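Local coordinates for protein taurine dioxygenase (Burkholderia xenovorans, PDB 5KEU) that probably acts as an iron(II)- and 2-oxoglutarate-dependent dioxygenase of the TauD/TfdA family, with magnesium occupying the metal site in this crystal, at residues V36-K41 and V73-Q78; T120-D125 and D149-N154; T124-T127 and P132-A135; A264-D267 and A272-A275. All coordinates share one frame; numbering follows the deposited sequence.

Contacts 2, 3 and 4 are buried and crowd round one magnesium ion. Contact 1 lies some 19 to 25 Å from them, centre to centre, and is only partly buried. Contacts 2 and 3 share T124 and D125. Contact 2 meets contact 4 in one small sheet, where strand 271-274 lies between strands 122-123 and 150-154. Contact 1 reaches the core through F75, which packs on F265 of contact 4. No hydrogen bond crosses between the two segments of any contact. Contact 1 joins leucine to phenylalanine and lysine to glutamine. Contact 2 wedges an indole edge against a strand, contact 3 packs prolines on a turn, and contact 4 sets tryptophan against a metal-bound histidine.

Contact 1. Residues V36-K41 and V73-Q78; sequences VDLTRK and VAFSAQ
L38 and F75 make the apolar half of this contact. L38 CD1 sits over one face of the F75 ring, 4.2 Å from its centroid and 18° off the ring normal, a CH-pi contact. The other methyl reaches the rim, with L38 CD2 3.6 Å from F75 CE2. F75 CG is anti to the backbone N (chi1 171°), which carries the ring off the helix to L38. Behind this pair, L38 touches F62 of strand 59-62, and F75 touches I137 of strand 135-140.

The contact joins the loop between strand 31-34 and helix 44-57 to helix 69-77. Both flank the larger sheet of the cupin-type beta core, and the metal site is far away.

The second pair is K41 and Q78. The lysine runs fully extended past the glutamine amide, touching it with methylene groups. K41 CG is 3.6 Å from Q78 NE2, and K41 CE is 3.7 Å from the same nitrogen. The amide NE2 itself is hydrogen-bonded to L42 O, which helps fix where the amide lies.

Hydrogen bonds shape the loop from within. D37 OD1 accepts from T39 N at 3.0 Å, an Asx turn, and from T39 OG1 at 2.6 Å. Both donors reach it from the same face of the carboxylate. A type I beta turn spans D37 to R40, and Q65 OE1 accepts from L38 N.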
# COMPACT_ATOMS: atom_id res chain seq x y z
N VAL B 36 -6.26 -5.85 26.10
CA VAL B 36 -6.55 -4.65 26.87
C VAL B 36 -7.95 -4.17 26.50
O VAL B 36 -8.39 -4.30 25.36
CB VAL B 36 -5.48 -3.57 26.63
CG1 VAL B 36 -5.48 -3.09 25.17
CG2 VAL B 36 -5.67 -2.42 27.58
N ASP B 37 -8.68 -3.65 27.49
CA ASP B 37 -10.06 -3.20 27.32
C ASP B 37 -10.06 -1.68 27.37
O ASP B 37 -9.94 -1.08 28.44
CB ASP B 37 -10.95 -3.82 28.40
CG ASP B 37 -12.38 -3.28 28.37
OD1 ASP B 37 -12.79 -2.62 27.40
OD2 ASP B 37 -13.11 -3.55 29.35
N LEU B 38 -10.21 -1.04 26.20
CA LEU B 38 -10.14 0.42 26.16
C LEU B 38 -11.38 1.09 26.70
O LEU B 38 -11.39 2.33 26.78
CB LEU B 38 -9.86 0.91 24.73
CG LEU B 38 -8.65 0.30 24.00
CD1 LEU B 38 -8.31 1.09 22.76
CD2 LEU B 38 -7.45 0.17 24.92
N THR B 39 -12.43 0.35 27.08
CA THR B 39 -13.60 0.99 27.68
C THR B 39 -13.39 1.34 29.14
O THR B 39 -14.19 2.10 29.69
CB THR B 39 -14.86 0.11 27.57
OG1 THR B 39 -14.67 -1.10 28.32
CG2 THR B 39 -15.19 -0.21 26.12
N ARG B 40 -12.35 0.81 29.77
CA ARG B 40 -12.08 1.10 31.17
C ARG B 40 -10.70 1.73 31.29
O ARG B 40 -9.88 1.64 30.38
CB ARG B 40 -12.17 -0.18 32.02
N LYS B 41 -10.45 2.39 32.41
CA LYS B 41 -9.18 3.07 32.60
C LYS B 41 -8.02 2.08 32.60
O LYS B 41 -8.09 1.02 33.23
CB LYS B 41 -9.18 3.88 33.90
CG LYS B 41 -7.88 4.61 34.15
CD LYS B 41 -8.01 5.62 35.29
CE LYS B 41 -6.85 6.60 35.26
NZ LYS B 41 -6.88 7.55 36.41
N VAL B 73 -12.18 9.78 24.72
CA VAL B 73 -11.43 10.90 25.29
C VAL B 73 -10.63 10.44 26.51
O VAL B 73 -9.46 10.81 26.68
CB VAL B 73 -12.39 12.05 25.64
CG1 VAL B 73 -11.67 13.13 26.41
CG2 VAL B 73 -13.00 12.63 24.37
N ALA B 74 -11.25 9.65 27.39
CA ALA B 74 -10.53 9.19 28.59
C ALA B 74 -9.28 8.40 28.21
O ALA B 74 -8.21 8.59 28.80
CB ALA B 74 -11.44 8.33 29.46
N PHE B 75 -9.40 7.51 27.23
CA PHE B 75 -8.24 6.77 26.74
C PHE B 75 -7.17 7.72 26.23
O PHE B 75 -5.98 7.59 26.57
CB PHE B 75 -8.68 5.82 25.64
CG PHE B 75 -7.54 5.15 24.92
CD1 PHE B 75 -7.12 5.61 23.68
CD2 PHE B 75 -6.89 4.06 25.49
CE1 PHE B 75 -6.06 4.99 23.01
CE2 PHE B 75 -5.84 3.42 24.82
CZ PHE B 75 -5.42 3.89 23.58
N SER B 76 -7.57 8.67 25.38
CA SER B 76 -6.62 9.65 24.84
C SER B 76 -5.89 10.39 25.95
O SER B 76 -4.68 10.63 25.86
CB SER B 76 -7.36 10.65 23.95
OG SER B 76 -8.11 9.98 22.95
N ALA B 77 -6.61 10.79 27.00
CA ALA B 77 -6.03 11.63 28.04
C ALA B 77 -4.98 10.89 28.86
O ALA B 77 -4.19 11.54 29.56
CB ALA B 77 -7.12 12.15 28.97
N GLN B 78 -4.96 9.56 28.80
CA GLN B 78 -3.92 8.82 29.50
C GLN B 78 -2.58 8.90 28.78
O GLN B 78 -1.57 8.48 29.34
CB GLN B 78 -4.34 7.35 29.68
CG GLN B 78 -5.53 7.21 30.62
CD GLN B 78 -5.71 5.80 31.17
OE1 GLN B 78 -6.52 5.03 30.66
NE2 GLN B 78 -4.97 5.47 32.22

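Contact 2. Residues T120-D125 and D149-N154; sequences TGWHTD and DTQWTN. With MG (magnesium ion), chain C; FMT (formic acid), chain T; FMT (formic acid), chain Z; FMT (formic acid), chain M.
W122 and W152 hold the closest backbone positions of the two segments, with W122 CA and W152 CA 8.4 Å apart. They are not neighbouring strands. Strand 271-274 runs between them, antiparallel to both, and bonds to H123 on one side and to Q151 and T153 on the other. Together they belong to the smaller sheet of the double-stranded beta-helix (jelly roll), the core expected of this cupin-clan family.

W122 bridges the gap over strand 271-274, packing on L274. The far end of its six-membered ring meets strand 150-154. W122 CZ3 is 3.5 Å from T153 N, and both this nitrogen and W152 C lie at the ring edge, near its plane. W122 CH2 touches Q151 CB at 3.6 Å. On the other flank W122 CZ3 meets T153 CG2 at 3.7 Å. T153 OG1, hydrogen-bonded to A247 O, is anti to the backbone N (chi1 -173°), which puts CG2 between that N and the carbonyl carbon, facing the indole.

Of the Q151 side chain, CB alone comes up to the indole. Q151 NE2 donates a nearly straight hydrogen bond to O1 of a formate (chain M) at 3.0 Å, probably from the crystallisation liquor. Q151 also packs on P250 of the second subunit. W152 points to the opposite side of the sheet from W122 and comes close to H273.

H123 faces the magnesium ion, bound through NE2 at 1.9 Å. Its ring rotation is held from behind: H123 ND1 donates to G121 O at 2.9 Å with an N-H...O angle of 161°, nearly in the ring plane.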
# COMPACT_ATOMS: atom_id res chain seq x y z
N THR B 120 0.87 11.76 -3.54
CA THR B 120 -0.32 12.58 -3.37
C THR B 120 -1.17 12.05 -2.23
O THR B 120 -1.47 10.86 -2.15
CB THR B 120 -1.12 12.60 -4.67
OG1 THR B 120 -0.33 13.21 -5.70
CG2 THR B 120 -2.40 13.39 -4.50
N GLY B 121 -1.54 12.95 -1.31
CA GLY B 121 -2.37 12.59 -0.19
C GLY B 121 -1.60 12.13 1.03
O GLY B 121 -2.17 12.11 2.13
N TRP B 122 -0.32 11.77 0.88
CA TRP B 122 0.49 11.40 2.04
C TRP B 122 0.81 12.63 2.87
O TRP B 122 1.23 13.65 2.31
CB TRP B 122 1.79 10.74 1.59
CG TRP B 122 1.61 9.33 1.15
CD1 TRP B 122 1.40 8.87 -0.14
CD2 TRP B 122 1.63 8.17 1.99
NE1 TRP B 122 1.30 7.50 -0.14
CE2 TRP B 122 1.43 7.04 1.15
CE3 TRP B 122 1.78 7.97 3.37
CZ2 TRP B 122 1.41 5.74 1.65
CZ3 TRP B 122 1.76 6.67 3.87
CH2 TRP B 122 1.57 5.57 3.01
N HIS B 123 0.64 12.54 4.18
CA HIS B 123 0.85 13.73 5.00
C HIS B 123 1.06 13.36 6.46
O HIS B 123 0.66 12.29 6.93
CB HIS B 123 -0.33 14.70 4.92
CG HIS B 123 -1.59 14.12 5.49
ND1 HIS B 123 -2.29 13.12 4.85
CD2 HIS B 123 -2.25 14.37 6.65
CE1 HIS B 123 -3.34 12.78 5.59
NE2 HIS B 123 -3.34 13.53 6.68
N THR B 124 1.68 14.29 7.17
CA THR B 124 1.77 14.27 8.62
C THR B 124 0.82 15.36 9.11
O THR B 124 0.80 16.45 8.54
CB THR B 124 3.20 14.52 9.08
OG1 THR B 124 4.05 13.49 8.51
CG2 THR B 124 3.32 14.44 10.57
N ASP B 125 0.00 15.05 10.11
CA ASP B 125 -1.10 15.96 10.43
C ASP B 125 -0.62 17.31 10.95
O ASP B 125 0.22 17.39 11.85
CB ASP B 125 -2.02 15.33 11.46
CG ASP B 125 -2.91 14.27 10.85
OD1 ASP B 125 -3.20 14.35 9.62
OD2 ASP B 125 -3.31 13.37 11.61
N ASP B 149 -9.36 1.61 3.30
CA ASP B 149 -8.16 1.32 4.07
C ASP B 149 -7.31 2.58 4.27
O ASP B 149 -7.31 3.50 3.45
CB ASP B 149 -7.31 0.25 3.38
CG ASP B 149 -8.00 -1.11 3.30
OD1 ASP B 149 -9.14 -1.26 3.79
OD2 ASP B 149 -7.38 -2.02 2.73
N THR B 150 -6.55 2.60 5.35
CA THR B 150 -5.61 3.68 5.62
C THR B 150 -4.20 3.10 5.56
O THR B 150 -3.99 1.92 5.87
CB THR B 150 -5.88 4.31 7.00
OG1 THR B 150 -7.27 4.66 7.10
CG2 THR B 150 -5.02 5.56 7.25
N GLN B 151 -3.23 3.91 5.14
CA GLN B 151 -1.83 3.49 5.12
C GLN B 151 -0.97 4.47 5.92
O GLN B 151 -1.26 5.66 5.98
CB GLN B 151 -1.28 3.40 3.71
CG GLN B 151 -2.11 2.50 2.79
CD GLN B 151 -1.36 2.08 1.55
OE1 GLN B 151 -0.21 1.63 1.64
NE2 GLN B 151 -2.00 2.19 0.39
N TRP B 152 0.12 3.95 6.49
CA TRP B 152 1.11 4.75 7.20
C TRP B 152 2.49 4.44 6.64
O TRP B 152 2.74 3.30 6.22
CB TRP B 152 1.14 4.46 8.72
CG TRP B 152 -0.04 5.02 9.47
CD1 TRP B 152 -0.07 6.16 10.22
CD2 TRP B 152 -1.37 4.47 9.53
NE1 TRP B 152 -1.34 6.36 10.75
CE2 TRP B 152 -2.15 5.34 10.34
CE3 TRP B 152 -1.96 3.33 8.99
CZ2 TRP B 152 -3.50 5.09 10.62
CZ3 TRP B 152 -3.32 3.09 9.27
CH2 TRP B 152 -4.06 3.96 10.09
N THR B 153 3.39 5.41 6.68
CA THR B 153 4.77 5.14 6.33
C THR B 153 5.69 5.57 7.47
O THR B 153 5.39 6.50 8.23
CB THR B 153 5.15 5.83 5.01
OG1 THR B 153 6.46 5.40 4.62
CG2 THR B 153 5.11 7.37 5.15
N ASN B 154 6.82 4.88 7.57
CA ASN B 154 7.78 5.05 8.66
C ASN B 154 8.85 6.04 8.21
O ASN B 154 9.73 5.70 7.43
CB ASN B 154 8.38 3.69 9.03
CG ASN B 154 9.35 3.78 10.20
OD1 ASN B 154 9.89 4.84 10.49
ND2 ASN B 154 9.59 2.65 10.86
MG MG C . -4.29 13.07 8.26
C FMT T . 0.50 16.35 -6.01
O1 FMT T . -0.10 15.84 -5.06
O2 FMT T . -0.05 16.91 -6.97
C FMT Z . -7.83 8.52 7.52
O1 FMT Z . -6.80 9.07 7.92
O2 FMT Z . -7.92 7.34 7.19
C FMT M . -5.67 2.41 -0.23
O1 FMT M . -4.79 3.26 -0.05
O2 FMT M . -6.81 2.64 -0.68
O HOH W 1 -5.41 12.86 9.88
O HOH W 2 -5.71 11.95 7.21

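Contact 3. Residues T124-T127 and P132-A135; sequences TDVT and PPWA. With MG (magnesium ion), chain C.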
# COMPACT_ATOMS: atom_id res chain seq x y z
N THR B 124 1.68 14.29 7.17
CA THR B 124 1.77 14.27 8.62
C THR B 124 0.82 15.36 9.11
O THR B 124 0.80 16.45 8.54
CB THR B 124 3.20 14.52 9.08
OG1 THR B 124 4.05 13.49 8.51
CG2 THR B 124 3.32 14.44 10.57
N ASP B 125 0.00 15.05 10.11
CA ASP B 125 -1.10 15.96 10.43
C ASP B 125 -0.62 17.31 10.95
O ASP B 125 0.22 17.39 11.85
CB ASP B 125 -2.02 15.33 11.46
CG ASP B 125 -2.91 14.27 10.85
OD1 ASP B 125 -3.20 14.35 9.62
OD2 ASP B 125 -3.31 13.37 11.61
N VAL B 126 -1.21 18.38 10.41
CA VAL B 126 -1.06 19.75 10.89
C VAL B 126 0.39 20.23 10.93
O VAL B 126 0.75 21.03 11.79
CB VAL B 126 -1.69 19.96 12.28
CG1 VAL B 126 -2.14 21.41 12.45
CG2 VAL B 126 -2.85 19.02 12.52
N THR B 127 1.23 19.76 10.00
CA THR B 127 2.59 20.26 10.04
C THR B 127 2.70 21.70 9.55
O THR B 127 3.78 22.29 9.66
CB THR B 127 3.56 19.37 9.26
OG1 THR B 127 3.18 19.27 7.88
CG2 THR B 127 3.63 17.99 9.89
N PRO B 132 2.86 20.66 15.67
CA PRO B 132 1.91 19.66 15.19
C PRO B 132 1.61 18.65 16.28
O PRO B 132 2.45 18.40 17.16
CB PRO B 132 2.64 19.01 14.00
CG PRO B 132 3.75 20.04 13.62
CD PRO B 132 4.13 20.67 14.93
N PRO B 133 0.41 18.07 16.29
CA PRO B 133 0.06 17.10 17.33
C PRO B 133 1.00 15.90 17.28
O PRO B 133 1.44 15.48 16.21
CB PRO B 133 -1.38 16.70 16.99
CG PRO B 133 -1.54 17.05 15.53
CD PRO B 133 -0.70 18.29 15.34
N TRP B 134 1.35 15.38 18.46
CA TRP B 134 2.31 14.27 18.43
C TRP B 134 1.65 12.95 18.10
O TRP B 134 2.32 12.04 17.60
CB TRP B 134 3.09 14.19 19.75
CG TRP B 134 2.39 13.53 20.90
CD1 TRP B 134 1.64 14.15 21.87
CD2 TRP B 134 2.41 12.14 21.24
NE1 TRP B 134 1.19 13.22 22.77
CE2 TRP B 134 1.65 11.98 22.42
CE3 TRP B 134 3.01 11.01 20.66
CZ2 TRP B 134 1.44 10.74 23.02
CZ3 TRP B 134 2.81 9.78 21.27
CH2 TRP B 134 2.03 9.66 22.44
N ALA B 135 0.33 12.83 18.29
CA ALA B 135 -0.33 11.57 18.01
C ALA B 135 -1.79 11.82 17.70
O ALA B 135 -2.35 12.85 18.09
CB ALA B 135 -0.21 10.60 19.20
MG MG C . -4.29 13.07 8.26
O HOH W 1 -5.41 12.86 9.88
O HOH W 2 -5.71 11.95 7.21
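P132, P133 and V126 supply most of the surface buried here. P132 leans against the backbone of a type II beta turn that runs from T124 to T127. Two carbonyl oxygens of the turn lie against its ring: P132 CB is 3.5 Å from V126 O and 3.6 Å from D125 O. Its CG reaches further along the turn, to T127 CA at 3.8 Å.

P133 takes the side chain of V126. V126 CG2 is 3.6 Å from P133 CD, and the two side chains cross at about a right angle. V126 occupies the third position of the turn with a positive phi of 57°, unusual for a beta-branched residue. With CG1 roughly anti to the backbone N (chi1 -152°), CG2 lies beside that N and, together with CB, faces P133 CD. V126 also packs on A319 and V320 of helix 313-322.

The prolines offer only carbon across the contact. The polar tie comes from N268, whose ND2 is hydrogen-bonded to both D125 O and P133 O and so links the two segments. T127 OG1 is hydrogen-bonded to H177 and S221.

D125 is the second residue of the turn, and its side chain leaves the turn for the metal. D125 OD1 binds the magnesium ion at 2.2 Å, beside H123 and H273; N323 O and two waters complete the shell. Two histidines with the aspartate of an H-x-D motif make the facial triad typical of iron(II)/2-oxoglutarate dioxygenases.

Contact 4. Residues A264-D267 and A272-A275; sequences AFWD and AHLA. With MG (magnesium ion), chain C.
W266 and H273 form the whole of the tight part of this contact. W266 NE1 lies 3.6 Å from H273 ND1, and W266 CZ2 stands 3.8 Å above one face of the imidazole, towards its rim. The indole five-membered ring and the imidazole have centroids 4.8 Å apart and planes at 55°, so they meet obliquely. No hydrogen bond joins them. Each CG lies between its own backbone N and carbonyl carbon (chi1 66° and 57°), which brings the two rings together between the strands.

Around this pair the segments part. W266 CA and H273 CA are 9.3 Å apart, because strand 263-267 belongs to the larger sheet of the jelly roll and strand 271-274 to the smaller one. On the outer side L274 is partly exposed and packs on P250 of the second subunit, and A275 is exposed.

H273 NE2 binds the magnesium ion at 2.1 Å, with water 2 in the plane of its ring. W266 also touches D125, W266 CZ2 lying 3.6 Å from D125 OD2. Lying against both, the indole probably limits how far these two metal ligands can shift, while adding no ligand of its own.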
# COMPACT_ATOMS: atom_id res chain seq x y z
N ALA B 264 -6.97 3.03 15.54
CA ALA B 264 -5.58 3.26 15.14
C ALA B 264 -5.01 4.41 15.97
O ALA B 264 -5.64 5.45 16.11
CB ALA B 264 -5.49 3.58 13.65
N PHE B 265 -3.80 4.21 16.49
CA PHE B 265 -3.15 5.15 17.41
C PHE B 265 -1.74 5.32 16.85
O PHE B 265 -0.94 4.38 16.90
CB PHE B 265 -3.14 4.55 18.82
CG PHE B 265 -2.55 5.42 19.91
CD1 PHE B 265 -2.12 6.73 19.68
CD2 PHE B 265 -2.45 4.91 21.20
CE1 PHE B 265 -1.60 7.50 20.73
CE2 PHE B 265 -1.93 5.67 22.25
CZ PHE B 265 -1.50 6.97 22.00
N TRP B 266 -1.44 6.48 16.27
CA TRP B 266 -0.15 6.62 15.59
C TRP B 266 0.65 7.80 16.11
O TRP B 266 0.10 8.78 16.62
CB TRP B 266 -0.31 6.75 14.07
CG TRP B 266 -1.01 7.99 13.54
CD1 TRP B 266 -0.41 9.14 13.11
CD2 TRP B 266 -2.41 8.14 13.26
NE1 TRP B 266 -1.36 10.01 12.63
CE2 TRP B 266 -2.59 9.42 12.70
CE3 TRP B 266 -3.52 7.33 13.47
CZ2 TRP B 266 -3.85 9.90 12.33
CZ3 TRP B 266 -4.77 7.81 13.11
CH2 TRP B 266 -4.92 9.08 12.55
N ASP B 267 1.98 7.67 15.95
CA ASP B 267 2.96 8.67 16.36
C ASP B 267 3.21 9.58 15.15
O ASP B 267 3.90 9.19 14.20
CB ASP B 267 4.23 7.98 16.85
CG ASP B 267 5.26 8.96 17.43
OD1 ASP B 267 5.08 10.18 17.25
OD2 ASP B 267 6.25 8.49 18.03
N ALA B 272 3.99 9.50 8.27
CA ALA B 272 2.96 10.15 7.47
C ALA B 272 1.90 9.09 7.18
O ALA B 272 2.17 7.88 7.29
CB ALA B 272 3.51 10.73 6.16
N HIS B 273 0.70 9.53 6.80
CA HIS B 273 -0.35 8.57 6.49
C HIS B 273 -1.13 9.02 5.27
O HIS B 273 -1.00 10.15 4.78
CB HIS B 273 -1.30 8.34 7.68
CG HIS B 273 -1.93 9.60 8.19
ND1 HIS B 273 -1.29 10.44 9.07
CD2 HIS B 273 -3.13 10.17 7.92
CE1 HIS B 273 -2.06 11.49 9.32
NE2 HIS B 273 -3.18 11.35 8.63
N LEU B 274 -1.94 8.10 4.75
CA LEU B 274 -2.65 8.25 3.49
C LEU B 274 -4.11 7.87 3.75
O LEU B 274 -4.39 6.69 4.02
CB LEU B 274 -2.04 7.35 2.41
CG LEU B 274 -2.76 7.37 1.05
CD1 LEU B 274 -2.60 8.72 0.32
CD2 LEU B 274 -2.31 6.19 0.16
N ALA B 275 -5.02 8.84 3.65
CA ALA B 275 -6.44 8.55 3.78
C ALA B 275 -6.96 7.88 2.51
O ALA B 275 -6.39 8.06 1.43
CB ALA B 275 -7.24 9.84 4.04
MG MG C . -4.29 13.07 8.26
O HOH W 1 -5.41 12.86 9.88
O HOH W 2 -5.71 11.95 7.21